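Local coordinates for protein esterase (Capnocytophaga ochracea, PDB 4W9R) that is of unknown function but belongs to the putative esterase family of the alpha/beta-hydrolase clan and may therefore hydrolyse ester bonds, at residues B[55-60]-B[224-229]; B[23-28]-B[109-114]; B[233-238]-B[260-265]; B[191-196]-B[205-210]. One frame throughout, in Å; residues are numbered along the deposited sequence.

Contact 1: residues B[55-60]-B[224-229]; sequences RYYEQF and GIAQAL
Y57 carries the polar part of this contact with A226. Its hydroxyl donates a hydrogen bond to the backbone carbonyl of A226, with Y57 OH 2.8 Å from A226 O. The donor does not use a lone-pair direction of that oxygen: it stands 36° above the carbonyl plane and makes a C=O...donor angle of 118°. The oxygen in turn lies at the edge of the Y57 ring, near the ring plane. The CB of Y57 points at 224-229, and with CG beside the backbone N and anti to the carbonyl carbon (chi1 -77°) the ring carries on in that direction. The phenol thus reaches from 55-60 to 224-229, where the nearest alpha carbons of the two segments, Y57 CA and L229 CA, are 8.4 Å apart.

Helices 43-59 and 217-232 pack side by side against each other in an alpha/beta-hydrolase fold. I225 and A228 reach strand 143-149 of the central sheet, while A226 also packs on M53 of the first helix.

The apolar part is small. One turn on from A226, L229 turns its CB toward the tyrosine and meets the ring obliquely, with L229 CB 3.7 Å from Y57 CE2. The methyl of A226 lies near the hydroxyl, at 3.9 Å between A226 CB and Y57 OH. M63 touches both Y57 and L229, and A219 of the second subunit packs against Y57.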
# COMPACT_ATOMS: atom_id res chain seq x y z
N ARG B 55 -9.44 4.19 -2.95
CA ARG B 55 -9.57 5.25 -3.95
C ARG B 55 -8.74 4.89 -5.18
O ARG B 55 -9.15 5.13 -6.32
CB ARG B 55 -9.13 6.59 -3.39
CG ARG B 55 -10.02 7.14 -2.30
CD ARG B 55 -9.46 8.41 -1.70
NE ARG B 55 -9.16 9.42 -2.71
CZ ARG B 55 -10.05 10.29 -3.19
NH1 ARG B 55 -11.29 10.28 -2.73
NH2 ARG B 55 -9.69 11.16 -4.11
N TYR B 56 -7.57 4.31 -4.93
CA TYR B 56 -6.67 3.85 -5.97
C TYR B 56 -7.35 2.82 -6.87
O TYR B 56 -7.39 2.98 -8.08
CB TYR B 56 -5.41 3.27 -5.32
CG TYR B 56 -4.43 2.59 -6.25
CD1 TYR B 56 -3.43 3.31 -6.89
CD2 TYR B 56 -4.48 1.22 -6.46
CE1 TYR B 56 -2.52 2.69 -7.73
CE2 TYR B 56 -3.58 0.59 -7.29
CZ TYR B 56 -2.60 1.33 -7.92
OH TYR B 56 -1.71 0.70 -8.75
N TYR B 57 -7.88 1.77 -6.25
CA TYR B 57 -8.57 0.71 -6.98
C TYR B 57 -9.82 1.23 -7.69
O TYR B 57 -10.17 0.74 -8.77
CB TYR B 57 -8.94 -0.43 -6.04
CG TYR B 57 -7.78 -1.32 -5.67
CD1 TYR B 57 -6.86 -1.73 -6.63
CD2 TYR B 57 -7.60 -1.75 -4.36
CE1 TYR B 57 -5.80 -2.55 -6.30
CE2 TYR B 57 -6.53 -2.57 -4.02
CZ TYR B 57 -5.64 -2.97 -4.99
OH TYR B 57 -4.58 -3.78 -4.66
N GLU B 58 -10.48 2.21 -7.10
CA GLU B 58 -11.69 2.78 -7.68
C GLU B 58 -11.37 3.55 -8.96
O GLU B 58 -12.15 3.53 -9.91
CB GLU B 58 -12.40 3.68 -6.67
CG GLU B 58 -13.82 4.08 -7.06
CD GLU B 58 -13.86 5.32 -7.93
OE1 GLU B 58 -12.88 6.10 -7.92
OE2 GLU B 58 -14.87 5.52 -8.64
N GLN B 59 -10.23 4.24 -8.97
CA GLN B 59 -9.82 5.01 -10.14
C GLN B 59 -9.51 4.09 -11.32
O GLN B 59 -9.67 4.47 -12.48
CB GLN B 59 -8.61 5.88 -9.82
CG GLN B 59 -8.91 7.03 -8.87
CD GLN B 59 -7.68 7.84 -8.52
OE1 GLN B 59 -6.62 7.68 -9.13
NE2 GLN B 59 -7.80 8.71 -7.52
N PHE B 60 -9.05 2.87 -11.02
CA PHE B 60 -8.74 1.89 -12.05
C PHE B 60 -9.95 1.01 -12.37
O PHE B 60 -9.85 0.08 -13.17
CB PHE B 60 -7.55 1.02 -11.63
CG PHE B 60 -6.22 1.71 -11.74
CD1 PHE B 60 -5.68 1.99 -12.99
CD2 PHE B 60 -5.51 2.06 -10.61
CE1 PHE B 60 -4.45 2.62 -13.10
CE2 PHE B 60 -4.29 2.69 -10.71
CZ PHE B 60 -3.76 2.97 -11.96
N GLY B 224 -0.70 -6.58 2.73
CA GLY B 224 -1.87 -7.36 3.08
C GLY B 224 -3.16 -6.67 2.68
O GLY B 224 -4.07 -7.31 2.15
N ILE B 225 -3.23 -5.37 2.93
CA ILE B 225 -4.39 -4.57 2.55
C ILE B 225 -4.56 -4.57 1.04
O ILE B 225 -5.67 -4.74 0.53
CB ILE B 225 -4.26 -3.12 3.04
CG1 ILE B 225 -4.11 -3.09 4.56
CG2 ILE B 225 -5.47 -2.30 2.61
CD1 ILE B 225 -3.90 -1.70 5.13
N ALA B 226 -3.45 -4.37 0.32
CA ALA B 226 -3.47 -4.32 -1.13
C ALA B 226 -3.99 -5.63 -1.73
O ALA B 226 -4.83 -5.63 -2.63
CB ALA B 226 -2.09 -4.01 -1.67
N GLN B 227 -3.49 -6.75 -1.21
CA GLN B 227 -3.90 -8.06 -1.68
C GLN B 227 -5.35 -8.36 -1.33
O GLN B 227 -6.11 -8.84 -2.18
CB GLN B 227 -2.99 -9.15 -1.10
CG GLN B 227 -1.58 -9.14 -1.66
CD GLN B 227 -0.74 -10.29 -1.15
OE1 GLN B 227 -1.23 -11.15 -0.41
NE2 GLN B 227 0.53 -10.31 -1.54
N ALA B 228 -5.73 -8.08 -0.09
CA ALA B 228 -7.07 -8.39 0.39
C ALA B 228 -8.15 -7.67 -0.41
O ALA B 228 -9.12 -8.28 -0.85
CB ALA B 228 -7.20 -8.05 1.87
N LEU B 229 -7.96 -6.37 -0.61
CA LEU B 229 -8.90 -5.57 -1.40
C LEU B 229 -8.94 -6.05 -2.85
O LEU B 229 -10.00 -6.06 -3.47
CB LEU B 229 -8.51 -4.10 -1.35
CG LEU B 229 -8.63 -3.40 -0.00
CD1 LEU B 229 -8.09 -1.98 -0.10
CD2 LEU B 229 -10.07 -3.40 0.48

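Contact 2: residues B[23-28]-B[109-114]; sequences IYKPEK and GKYPIA
The backbones of K25 and Y111 stay well apart, their CA atoms 9.6 Å from each other, so only side chains bridge the two segments. Strand 17-24 is just ending where K25 sits, and Y111 is the first residue to leave helical geometry after helix 91-110. P112 then centres an inverse gamma turn, closed by a weak bond of 2.9 Å from I113 N to Y111 O, which leads into the short strand 113-114.

This places the contact near one edge of the mixed central sheet of the hydrolase fold, on the strand next to outermost 5-12, where I23 pairs through its backbone with I6 and rests its side chain on I107 of helix 91-110.

The Y111 side chain makes the link, touching both I23 and K25. The tip of I23 arrives head-on at the hydroxyl end, close to the ring plane, with I23 CD1 3.9 Å from Y111 OH. K25 crosses the phenol at about a right angle and lays its CD obliquely by the ring, 3.4 Å from Y111 CE1. K25 also makes a cation-pi contact with Y29, which itself touches Y111. Toward the rim of one Y111 face lies CB of the preceding K110.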
# COMPACT_ATOMS: atom_id res chain seq x y z
N ILE B 23 -14.75 9.13 9.12
CA ILE B 23 -15.57 8.61 8.04
C ILE B 23 -15.10 9.12 6.69
O ILE B 23 -14.98 10.32 6.47
CB ILE B 23 -17.05 9.00 8.21
CG1 ILE B 23 -17.60 8.50 9.55
CG2 ILE B 23 -17.89 8.45 7.06
CD1 ILE B 23 -19.03 8.90 9.82
N TYR B 24 -14.82 8.19 5.79
CA TYR B 24 -14.52 8.55 4.42
C TYR B 24 -15.75 8.33 3.54
O TYR B 24 -16.33 7.24 3.53
CB TYR B 24 -13.34 7.75 3.87
CG TYR B 24 -13.21 7.87 2.37
CD1 TYR B 24 -12.72 9.03 1.79
CD2 TYR B 24 -13.59 6.83 1.53
CE1 TYR B 24 -12.61 9.15 0.42
CE2 TYR B 24 -13.49 6.94 0.16
CZ TYR B 24 -12.99 8.10 -0.39
OH TYR B 24 -12.89 8.22 -1.76
N LYS B 25 -16.13 9.36 2.81
CA LYS B 25 -17.18 9.25 1.81
C LYS B 25 -16.58 9.50 0.44
O LYS B 25 -15.64 10.29 0.32
CB LYS B 25 -18.32 10.23 2.07
CG LYS B 25 -19.10 9.96 3.34
CD LYS B 25 -20.32 10.86 3.42
CE LYS B 25 -19.94 12.33 3.40
NZ LYS B 25 -21.13 13.22 3.47
N PRO B 26 -17.11 8.84 -0.60
CA PRO B 26 -16.57 9.01 -1.95
C PRO B 26 -16.70 10.44 -2.46
O PRO B 26 -17.26 11.30 -1.77
CB PRO B 26 -17.40 8.05 -2.79
CG PRO B 26 -17.88 7.02 -1.81
CD PRO B 26 -18.12 7.77 -0.54
N GLU B 27 -16.23 10.68 -3.67
CA GLU B 27 -16.14 12.04 -4.20
C GLU B 27 -17.52 12.57 -4.55
O GLU B 27 -18.01 13.50 -3.92
CB GLU B 27 -15.23 12.06 -5.43
CG GLU B 27 -13.82 11.58 -5.14
CD GLU B 27 -13.17 10.94 -6.35
OE1 GLU B 27 -13.89 10.62 -7.32
OE2 GLU B 27 -11.93 10.77 -6.33
N LYS B 28 -18.14 11.97 -5.56
CA LYS B 28 -19.53 12.27 -5.85
C LYS B 28 -20.39 11.35 -4.99
O LYS B 28 -20.34 10.13 -5.13
CB LYS B 28 -19.85 12.07 -7.33
N GLY B 109 -27.70 3.78 9.24
CA GLY B 109 -28.78 4.74 9.35
C GLY B 109 -28.45 6.05 8.67
O GLY B 109 -29.33 6.69 8.09
N LYS B 110 -27.19 6.46 8.75
CA LYS B 110 -26.75 7.73 8.18
C LYS B 110 -26.47 7.66 6.68
O LYS B 110 -26.48 8.68 5.99
CB LYS B 110 -25.50 8.22 8.92
CG LYS B 110 -25.51 9.70 9.27
CD LYS B 110 -24.26 10.08 10.06
CE LYS B 110 -24.34 11.52 10.55
NZ LYS B 110 -24.50 12.49 9.44
N TYR B 111 -26.22 6.45 6.18
CA TYR B 111 -25.81 6.27 4.79
C TYR B 111 -26.43 5.03 4.16
O TYR B 111 -26.75 4.07 4.86
CB TYR B 111 -24.28 6.18 4.69
CG TYR B 111 -23.54 7.32 5.35
CD1 TYR B 111 -23.53 8.59 4.80
CD2 TYR B 111 -22.83 7.11 6.53
CE1 TYR B 111 -22.84 9.63 5.40
CE2 TYR B 111 -22.14 8.15 7.14
CZ TYR B 111 -22.15 9.40 6.57
OH TYR B 111 -21.47 10.43 7.17
N PRO B 112 -26.58 5.04 2.82
CA PRO B 112 -27.07 3.86 2.10
C PRO B 112 -26.00 2.78 1.98
O PRO B 112 -25.34 2.68 0.94
CB PRO B 112 -27.46 4.42 0.73
CG PRO B 112 -26.59 5.61 0.56
CD PRO B 112 -26.43 6.20 1.93
N ILE B 113 -25.83 1.99 3.03
CA ILE B 113 -24.81 0.94 3.04
C ILE B 113 -25.28 -0.31 2.31
O ILE B 113 -26.38 -0.80 2.54
CB ILE B 113 -24.41 0.57 4.49
CG1 ILE B 113 -23.94 1.80 5.25
CG2 ILE B 113 -23.34 -0.51 4.49
CD1 ILE B 113 -22.80 2.54 4.57
N ALA B 114 -24.42 -0.84 1.44
CA ALA B 114 -24.74 -2.05 0.68
C ALA B 114 -24.66 -3.29 1.57
O ALA B 114 -24.37 -3.19 2.76
CB ALA B 114 -23.79 -2.19 -0.50

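Contact 3: residues B[233-238]-B[260-265]; sequences FDIYKP and ENKYNT
The flat groups that meet K262 are two peptide carbonyls, those of I235 and K237, and its ammonium takes them differently. K262 NZ stands above the I235 carbonyl plane, 37° out of it and 2.9 Å from I235 O; it reaches K237 O, also at 2.9 Å, nearly along the C=O axis (162°). The site is the turn, with a 3-10 segment at 234-236, that follows helix 217-232 of the alpha/beta-hydrolase part, and K262 comes from helix 255-270 of the helical C-terminal region. The lysine runs out extended as far as CE, then bends at chi4 (64°), which brings NZ within bonding distance of both oxygens. Water 1 accepts from K262 NZ at 3.0 Å, so two carbonyls and a water bind the ammonium.

Alongside, I235 and T265 cross at about a right angle, and I235 CG1 packs 3.7 Å from T265 CG2. K237 directs its own NZ away from this helix, into salt bridges with D234 OD1 and with D230. The threonine methyl faces the isoleucine while its hydroxyl turns back on its own helix: T265 OG1 donates to N261 O at 2.7 Å, from the face of that carbonyl opposite to the one T265 N approaches.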
# COMPACT_ATOMS: atom_id res chain seq x y z
N PHE B 233 -12.69 -7.86 -4.05
CA PHE B 233 -13.47 -7.10 -5.01
C PHE B 233 -13.19 -7.50 -6.46
O PHE B 233 -13.69 -6.86 -7.39
CB PHE B 233 -13.22 -5.60 -4.83
CG PHE B 233 -13.81 -5.05 -3.56
CD1 PHE B 233 -13.05 -4.97 -2.41
CD2 PHE B 233 -15.12 -4.61 -3.53
CE1 PHE B 233 -13.60 -4.47 -1.24
CE2 PHE B 233 -15.67 -4.10 -2.37
CZ PHE B 233 -14.91 -4.03 -1.22
N ASP B 234 -12.39 -8.54 -6.64
CA ASP B 234 -11.90 -8.96 -7.96
C ASP B 234 -13.00 -9.13 -9.02
O ASP B 234 -12.76 -8.88 -10.20
CB ASP B 234 -11.13 -10.28 -7.82
CG ASP B 234 -10.48 -10.71 -9.13
OD1 ASP B 234 -9.44 -10.12 -9.50
OD2 ASP B 234 -11.02 -11.63 -9.78
N ILE B 235 -14.18 -9.56 -8.60
CA ILE B 235 -15.29 -9.78 -9.53
C ILE B 235 -15.73 -8.47 -10.21
O ILE B 235 -16.33 -8.49 -11.29
CB ILE B 235 -16.50 -10.42 -8.81
CG1 ILE B 235 -17.53 -10.94 -9.82
CG2 ILE B 235 -17.15 -9.44 -7.84
CD1 ILE B 235 -16.97 -11.98 -10.78
N TYR B 236 -15.40 -7.34 -9.59
CA TYR B 236 -15.80 -6.03 -10.11
C TYR B 236 -14.93 -5.61 -11.29
O TYR B 236 -15.32 -4.75 -12.08
CB TYR B 236 -15.72 -4.98 -9.00
CG TYR B 236 -16.35 -3.65 -9.33
CD1 TYR B 236 -15.60 -2.63 -9.91
CD2 TYR B 236 -17.68 -3.40 -9.04
CE1 TYR B 236 -16.17 -1.40 -10.21
CE2 TYR B 236 -18.26 -2.17 -9.34
CZ TYR B 236 -17.50 -1.18 -9.92
OH TYR B 236 -18.07 0.03 -10.22
N LYS B 237 -13.75 -6.22 -11.40
CA LYS B 237 -12.80 -5.88 -12.45
C LYS B 237 -13.39 -6.01 -13.85
O LYS B 237 -14.26 -6.85 -14.09
CB LYS B 237 -11.54 -6.76 -12.35
CG LYS B 237 -10.57 -6.36 -11.25
CD LYS B 237 -9.29 -7.19 -11.34
CE LYS B 237 -8.31 -6.85 -10.23
NZ LYS B 237 -8.83 -7.21 -8.88
N PRO B 238 -12.94 -5.16 -14.78
CA PRO B 238 -13.33 -5.26 -16.19
C PRO B 238 -12.86 -6.57 -16.80
O PRO B 238 -11.94 -7.20 -16.28
CB PRO B 238 -12.62 -4.07 -16.84
CG PRO B 238 -12.37 -3.11 -15.72
CD PRO B 238 -12.10 -3.97 -14.53
N GLU B 260 -24.01 -11.61 -18.00
CA GLU B 260 -25.06 -11.44 -17.01
C GLU B 260 -24.67 -12.05 -15.67
O GLU B 260 -24.85 -11.43 -14.62
CB GLU B 260 -26.37 -12.07 -17.50
CG GLU B 260 -27.57 -11.77 -16.61
CD GLU B 260 -28.81 -12.53 -17.01
OE1 GLU B 260 -28.67 -13.69 -17.47
OE2 GLU B 260 -29.92 -11.98 -16.88
N ASN B 261 -24.12 -13.26 -15.71
CA ASN B 261 -23.68 -13.94 -14.51
C ASN B 261 -22.63 -13.14 -13.75
O ASN B 261 -22.65 -13.07 -12.52
CB ASN B 261 -23.13 -15.33 -14.85
CG ASN B 261 -22.56 -16.04 -13.64
OD1 ASN B 261 -23.29 -16.64 -12.85
ND2 ASN B 261 -21.24 -15.98 -13.49
N LYS B 262 -21.73 -12.51 -14.50
CA LYS B 262 -20.68 -11.69 -13.91
C LYS B 262 -21.26 -10.54 -13.11
O LYS B 262 -20.89 -10.32 -11.96
CB LYS B 262 -19.73 -11.16 -14.98
CG LYS B 262 -18.67 -10.21 -14.45
CD LYS B 262 -17.75 -9.72 -15.56
CE LYS B 262 -16.76 -8.68 -15.05
NZ LYS B 262 -15.82 -9.25 -14.04
N TYR B 263 -22.18 -9.80 -13.72
CA TYR B 263 -22.77 -8.64 -13.07
C TYR B 263 -23.78 -9.04 -12.00
O TYR B 263 -24.04 -8.28 -11.06
CB TYR B 263 -23.41 -7.72 -14.11
CG TYR B 263 -22.39 -6.82 -14.78
CD1 TYR B 263 -21.55 -7.31 -15.76
CD2 TYR B 263 -22.26 -5.49 -14.40
CE1 TYR B 263 -20.61 -6.50 -16.37
CE2 TYR B 263 -21.33 -4.67 -15.00
CZ TYR B 263 -20.50 -5.18 -15.99
OH TYR B 263 -19.57 -4.36 -16.59
N ASN B 264 -24.34 -10.24 -12.12
CA ASN B 264 -25.17 -10.79 -11.06
C ASN B 264 -24.32 -11.17 -9.86
O ASN B 264 -24.71 -10.93 -8.71
CB ASN B 264 -25.96 -12.01 -11.56
CG ASN B 264 -27.12 -11.63 -12.46
OD1 ASN B 264 -27.62 -10.51 -12.40
ND2 ASN B 264 -27.55 -12.57 -13.29
N THR B 265 -23.16 -11.76 -10.13
CA THR B 265 -22.23 -12.14 -9.08
C THR B 265 -21.70 -10.91 -8.35
O THR B 265 -21.50 -10.92 -7.14
CB THR B 265 -21.04 -12.95 -9.65
OG1 THR B 265 -21.54 -14.13 -10.30
CG2 THR B 265 -20.08 -13.35 -8.54
O HOH W 1 -12.96 -9.54 -14.73

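Contact 4: residues B[191-196]-B[205-210]; sequences QFERAM and VEYHFV
E193 lies flat over one face of the F209 ring, its CG above the middle of it: a CH-pi contact with E193 CG 3.5 Å from the ring centroid. The carboxylate continues the stack, its plane only 11° from that of the phenyl, and E193 CD sits 3.4 Å from F209 CD2. With CG over the ring, the bend at chi2 (-84°) turns the carboxylate back across the face beside it.

The same carboxylate accepts from the neighbouring tyrosine. Y207 OH donates to E193 OE1 at 2.7 Å, meeting it on the anti side and slightly out of the carboxylate plane. The other carboxylate oxygen, E193 OE2, forms a salt bridge with R197, so the two oxygens have separate partners, which would favour the charged form. M196, modelled as selenomethionine, brings its methyl to the edge of the Y207 ring in plane, M196 CE being 3.9 Å from Y207 CE2.

Segments 191-196 and 205-210 run nearly antiparallel, at 154°, their axes 11.1 Å apart at closest approach. Y207 and F209 point to helix 183-196, whereas H208 between them points the other way and touches M231 of helix 217-232. Helix 183-196 is the connection of a beta-alpha-beta unit joining strand 171-180 to its parallel neighbour 205-213, the last strand of the sheet in this hydrolase fold.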
# COMPACT_ATOMS: atom_id res chain seq x y z
N GLN B 191 0.74 -21.38 14.27
CA GLN B 191 0.10 -22.44 15.04
C GLN B 191 -1.42 -22.29 15.01
O GLN B 191 -2.15 -23.28 14.85
CB GLN B 191 0.59 -22.44 16.49
CG GLN B 191 2.07 -22.75 16.65
CD GLN B 191 2.53 -22.62 18.08
OE1 GLN B 191 1.79 -22.92 19.02
NE2 GLN B 191 3.77 -22.17 18.27
N PHE B 192 -1.89 -21.06 15.16
CA PHE B 192 -3.32 -20.77 15.13
C PHE B 192 -3.90 -21.06 13.75
O PHE B 192 -4.97 -21.67 13.64
CB PHE B 192 -3.58 -19.31 15.51
CG PHE B 192 -4.98 -18.85 15.24
CD1 PHE B 192 -6.02 -19.18 16.11
CD2 PHE B 192 -5.27 -18.08 14.13
CE1 PHE B 192 -7.31 -18.75 15.86
CE2 PHE B 192 -6.57 -17.65 13.87
CZ PHE B 192 -7.58 -17.99 14.74
N GLU B 193 -3.20 -20.62 12.71
CA GLU B 193 -3.67 -20.79 11.34
C GLU B 193 -3.76 -22.26 10.96
O GLU B 193 -4.71 -22.69 10.30
CB GLU B 193 -2.76 -20.04 10.37
CG GLU B 193 -3.34 -19.84 8.97
CD GLU B 193 -3.14 -21.04 8.06
OE1 GLU B 193 -3.91 -21.19 7.09
OE2 GLU B 193 -2.20 -21.82 8.31
N ARG B 194 -2.76 -23.04 11.38
CA ARG B 194 -2.74 -24.47 11.10
C ARG B 194 -3.94 -25.18 11.71
O ARG B 194 -4.53 -26.07 11.10
CB ARG B 194 -1.44 -25.10 11.61
CG ARG B 194 -1.36 -26.61 11.44
CD ARG B 194 -0.03 -27.17 11.90
NE ARG B 194 1.07 -26.81 11.00
CZ ARG B 194 1.97 -25.87 11.26
NH1 ARG B 194 1.92 -25.19 12.40
NH2 ARG B 194 2.93 -25.61 10.38
N ALA B 195 -4.32 -24.76 12.92
CA ALA B 195 -5.46 -25.34 13.61
C ALA B 195 -6.78 -24.91 12.99
O ALA B 195 -7.78 -25.61 13.07
CB ALA B 195 -5.42 -24.97 15.09
N MSE B 196 -6.76 -23.74 12.35
CA MSE B 196 -7.97 -23.18 11.75
C MSE B 196 -8.30 -23.83 10.42
O MSE B 196 -9.47 -23.94 10.04
CB MSE B 196 -7.80 -21.66 11.58
CG MSE B 196 -9.00 -20.96 10.96
SE MSE B 196 -8.92 -19.02 11.07
CE MSE B 196 -7.14 -18.72 10.34
N VAL B 205 -17.25 -19.90 1.66
CA VAL B 205 -16.15 -19.15 2.24
C VAL B 205 -14.94 -19.10 1.32
O VAL B 205 -14.47 -20.12 0.83
CB VAL B 205 -15.72 -19.75 3.59
CG1 VAL B 205 -14.50 -19.03 4.14
CG2 VAL B 205 -16.87 -19.71 4.59
N GLU B 206 -14.44 -17.89 1.08
CA GLU B 206 -13.19 -17.70 0.35
C GLU B 206 -12.08 -17.40 1.35
O GLU B 206 -12.06 -16.33 1.97
CB GLU B 206 -13.33 -16.58 -0.68
CG GLU B 206 -12.09 -16.38 -1.54
CD GLU B 206 -12.31 -15.34 -2.62
OE1 GLU B 206 -13.49 -14.97 -2.86
OE2 GLU B 206 -11.32 -14.88 -3.23
N TYR B 207 -11.16 -18.34 1.51
CA TYR B 207 -10.13 -18.26 2.54
C TYR B 207 -8.75 -17.96 1.96
O TYR B 207 -8.30 -18.62 1.03
CB TYR B 207 -10.09 -19.58 3.33
CG TYR B 207 -9.05 -19.62 4.43
CD1 TYR B 207 -7.74 -19.99 4.17
CD2 TYR B 207 -9.39 -19.31 5.74
CE1 TYR B 207 -6.79 -20.03 5.17
CE2 TYR B 207 -8.44 -19.35 6.75
CZ TYR B 207 -7.15 -19.72 6.46
OH TYR B 207 -6.20 -19.77 7.45
N HIS B 208 -8.08 -16.97 2.53
CA HIS B 208 -6.73 -16.62 2.11
C HIS B 208 -5.80 -16.40 3.30
O HIS B 208 -6.07 -15.56 4.16
CB HIS B 208 -6.74 -15.37 1.23
CG HIS B 208 -7.44 -15.56 -0.08
ND1 HIS B 208 -6.88 -16.26 -1.13
CD2 HIS B 208 -8.65 -15.15 -0.51
CE1 HIS B 208 -7.72 -16.27 -2.15
NE2 HIS B 208 -8.80 -15.60 -1.80
N PHE B 209 -4.72 -17.16 3.36
CA PHE B 209 -3.67 -16.93 4.34
C PHE B 209 -2.33 -16.72 3.66
O PHE B 209 -1.80 -17.62 3.01
CB PHE B 209 -3.57 -18.09 5.33
CG PHE B 209 -2.33 -18.05 6.18
CD1 PHE B 209 -2.15 -17.04 7.11
CD2 PHE B 209 -1.35 -19.02 6.05
CE1 PHE B 209 -1.00 -16.99 7.89
CE2 PHE B 209 -0.21 -18.99 6.83
CZ PHE B 209 -0.04 -17.97 7.75
N VAL B 210 -1.78 -15.52 3.81
CA VAL B 210 -0.51 -15.18 3.19
C VAL B 210 0.58 -15.02 4.23
O VAL B 210 0.50 -14.16 5.11
CB VAL B 210 -0.62 -13.89 2.35
CG1 VAL B 210 0.72 -13.56 1.72
CG2 VAL B 210 -1.69 -14.05 1.29

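How the contacts relate
Contact 1 sits in the middle of the set. Its R55 reaches contact 2, with R55 NH1 2.8 Å from Y24 OH in a probable hydrogen bond and R55 NH2 3.2 Å from E27 OE2 in a salt bridge, though E27 is poorly ordered. Its other segment meets contact 4: Q227 OE1 lies 3.4 Å from V210 CG2. Helix 217-232 leads directly into contact 3, whose centre is about 16 Å from that of contact 1. Contacts 2 and 4 both reach the same sheet, their centres about 31 Å apart. A bound acetate, probably from the crystallisation liquor, lies about 5 Å from the side chain of K237 in contact 3.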